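Local atomic coordinates of GH3 beta-N-acetylglucosaminidase (PDB entry 6K5J), a protein that hydrolyses terminal beta-linked N-acetylglucosamine residues, as a glycoside hydrolase of family 3. Residues R377-F382 / T495-F500. Numbering follows the deposited sequence.
Sequences RSEGEF and TVKTFF
Arg377 and Phe499 face each other as an antiparallel hydrogen-bonded pair, in which Phe499 N gives a sound bond to Arg377 O (3.0 Å) and Arg377 N a weak one to Phe499 O (3.4 Å). Past this pair the ladder gives way to CA-H...O contacts, from Thr498 CA to the same Arg377 O and from Ser378 CA to Lys497 O (3.2 Å).

The arginine side chain adds a polar bond to the loop before the strand. With CG anti to the backbone N (chi1 178°) and a bend at chi3, it runs past the carbonyl of Lys497 until NH1 meets Val496 O at 2.9 Å, the acceptor close to the guanidinium plane; NH1 also bonds to Leu493 O. A methionine in place of Arg377, having no N-H to offer, would probably leave the carbonyls of Leu493 and Val496 without this shared donor and the chain before the strand less firmly tied to 374-377.

Water joins the segments twice: one molecule connects Glu379 N with Thr498 OG1, another donates to both Glu379 OE2 and Lys497 O. The Glu379 carboxylate lies against the aliphatic part of Lys497, while OE1 stays 4.7 Å from Lys497 NZ, too far for a salt bridge.

The apolar contact is a T-shaped pair. Phe500 sends CZ over the centre of the Phe382 ring, 3.5 Å from Phe382 CE1, with the planes at 79°. Glu381 OE2 lies over the opposite face and accepts a bond from Phe382 N, while Thr498 CG2 packs on Phe382 CB (3.8 Å).

The contact lies at one margin of a six-stranded mixed sheet, consistent with the alpha/beta domain following the TIM barrel in many family 3 enzymes: 374-377, an outermost strand, pairs with 499-501, which runs parallel to 478-483. Phe499 packs on Val481, whereas Phe382 and Phe500 share Leu375 and, on helix 507-517, Val516.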
loop_
_atom_site.group_PDB
_atom_site.type_symbol
_atom_site.label_atom_id
_atom_site.label_comp_id
_atom_site.label_asym_id
_atom_site.label_seq_id
_atom_site.Cartn_x
_atom_site.Cartn_y
_atom_site.Cartn_z
ATOM N N ARG A 377 -20.978 4.942 15.520
ATOM C CA ARG A 377 -21.834 4.672 16.665
ATOM C C ARG A 377 -21.776 5.875 17.592
ATOM O O ARG A 377 -20.704 6.431 17.810
ATOM C CB ARG A 377 -21.381 3.402 17.406
ATOM C CG ARG A 377 -22.207 3.081 18.645
ATOM C CD ARG A 377 -21.618 1.927 19.445
ATOM N NE ARG A 377 -21.656 0.678 18.707
ATOM C CZ ARG A 377 -20.951 -0.399 19.025
ATOM N NH1 ARG A 377 -20.139 -0.379 20.077
ATOM N NH2 ARG A 377 -21.058 -1.496 18.293
ATOM N N SER A 378 -22.929 6.278 18.118
ATOM C CA SER A 378 -22.963 7.331 19.126
ATOM C C SER A 378 -24.306 7.281 19.831
ATOM O O SER A 378 -25.282 6.730 19.311
ATOM C CB SER A 378 -22.734 8.717 18.522
ATOM O OG SER A 378 -23.731 8.994 17.566
ATOM N N GLU A 379 -24.343 7.870 21.025
ATOM C CA GLU A 379 -25.530 7.859 21.872
ATOM C C GLU A 379 -26.020 9.263 22.205
ATOM O O GLU A 379 -26.752 9.443 23.182
ATOM C CB GLU A 379 -25.250 7.096 23.162
ATOM C CG GLU A 379 -25.764 5.685 23.163
ATOM C CD GLU A 379 -25.322 4.928 24.395
ATOM O OE1 GLU A 379 -25.259 5.548 25.484
ATOM O OE2 GLU A 379 -25.025 3.722 24.271
ATOM N N GLY A 380 -25.640 10.259 21.417
ATOM C CA GLY A 380 -25.943 11.634 21.759
ATOM C C GLY A 380 -24.742 12.511 21.496
ATOM O O GLY A 380 -23.946 12.209 20.605
ATOM N N GLU A 381 -24.584 13.586 22.258
ATOM C CA GLU A 381 -23.480 14.499 22.006
ATOM C C GLU A 381 -22.156 13.861 22.401
ATOM O O GLU A 381 -22.072 13.109 23.375
ATOM C CB GLU A 381 -23.689 15.820 22.750
ATOM C CG GLU A 381 -23.045 17.018 22.043
ATOM C CD GLU A 381 -23.094 16.898 20.518
ATOM O OE1 GLU A 381 -24.146 17.248 19.925
ATOM O OE2 GLU A 381 -22.083 16.442 19.917
ATOM N N PHE A 382 -21.124 14.144 21.612
ATOM C CA PHE A 382 -19.791 13.620 21.866
ATOM C C PHE A 382 -18.710 14.690 21.902
ATOM O O PHE A 382 -17.577 14.373 22.271
ATOM C CB PHE A 382 -19.405 12.592 20.793
ATOM C CG PHE A 382 -19.468 13.146 19.399
ATOM C CD1 PHE A 382 -18.453 13.958 18.914
ATOM C CD2 PHE A 382 -20.556 12.884 18.586
ATOM C CE1 PHE A 382 -18.517 14.487 17.638
ATOM C CE2 PHE A 382 -20.625 13.409 17.314
ATOM C CZ PHE A 382 -19.604 14.211 16.834
ATOM N N THR A 495 -19.026 -2.513 24.230
ATOM C CA THR A 495 -19.396 -1.582 25.290
ATOM C C THR A 495 -19.152 -0.126 24.917
ATOM O O THR A 495 -19.682 0.774 25.584
ATOM C CB THR A 495 -18.618 -1.919 26.566
ATOM O OG1 THR A 495 -18.573 -3.344 26.720
ATOM C CG2 THR A 495 -19.277 -1.294 27.802
ATOM N N VAL A 496 -18.374 0.124 23.860
ATOM C CA VAL A 496 -18.048 1.493 23.469
ATOM C C VAL A 496 -19.308 2.190 22.982
ATOM O O VAL A 496 -20.092 1.621 22.213
ATOM C CB VAL A 496 -16.942 1.470 22.402
ATOM C CG1 VAL A 496 -16.829 2.805 21.680
ATOM C CG2 VAL A 496 -15.629 1.093 23.038
ATOM N N LYS A 497 -19.526 3.422 23.445
ATOM C CA LYS A 497 -20.729 4.158 23.069
ATOM C C LYS A 497 -20.536 5.066 21.860
ATOM O O LYS A 497 -21.510 5.349 21.152
ATOM C CB LYS A 497 -21.220 5.004 24.247
ATOM C CG LYS A 497 -21.822 4.197 25.384
ATOM C CD LYS A 497 -22.242 5.115 26.535
ATOM C CE LYS A 497 -22.269 4.364 27.862
ATOM N NZ LYS A 497 -22.114 5.295 29.008
ATOM N N THR A 498 -19.314 5.542 21.621
ATOM C CA THR A 498 -19.018 6.495 20.555
ATOM C C THR A 498 -17.781 6.012 19.819
ATOM O O THR A 498 -16.712 5.895 20.426
ATOM C CB THR A 498 -18.779 7.901 21.115
ATOM O OG1 THR A 498 -19.868 8.264 21.971
ATOM C CG2 THR A 498 -18.655 8.922 19.989
ATOM N N PHE A 499 -17.924 5.740 18.518
ATOM C CA PHE A 499 -16.846 5.161 17.719
ATOM C C PHE A 499 -16.750 5.888 16.387
ATOM O O PHE A 499 -17.730 5.947 15.636
ATOM C CB PHE A 499 -17.071 3.659 17.493
ATOM C CG PHE A 499 -15.945 2.982 16.750
ATOM C CD1 PHE A 499 -15.922 2.974 15.358
ATOM C CD2 PHE A 499 -14.908 2.364 17.441
ATOM C CE1 PHE A 499 -14.875 2.362 14.658
ATOM C CE2 PHE A 499 -13.863 1.744 16.761
ATOM C CZ PHE A 499 -13.851 1.737 15.345
ATOM N N PHE A 500 -15.564 6.408 16.086
ATOM C CA PHE A 500 -15.248 7.049 14.815
ATOM C C PHE A 500 -14.256 6.189 14.043
ATOM O O PHE A 500 -13.475 5.440 14.632
ATOM C CB PHE A 500 -14.619 8.434 15.025
ATOM C CG PHE A 500 -15.546 9.452 15.625
ATOM C CD1 PHE A 500 -15.659 9.577 17.008
ATOM C CD2 PHE A 500 -16.289 10.305 14.806
ATOM C CE1 PHE A 500 -16.499 10.517 17.568
ATOM C CE2 PHE A 500 -17.139 11.245 15.360
ATOM C CZ PHE A 500 -17.244 11.354 16.748
HETATM O O HOH W 1 -22.148 9.394 21.663
HETATM O O HOH W 2 -23.833 3.906 21.498
#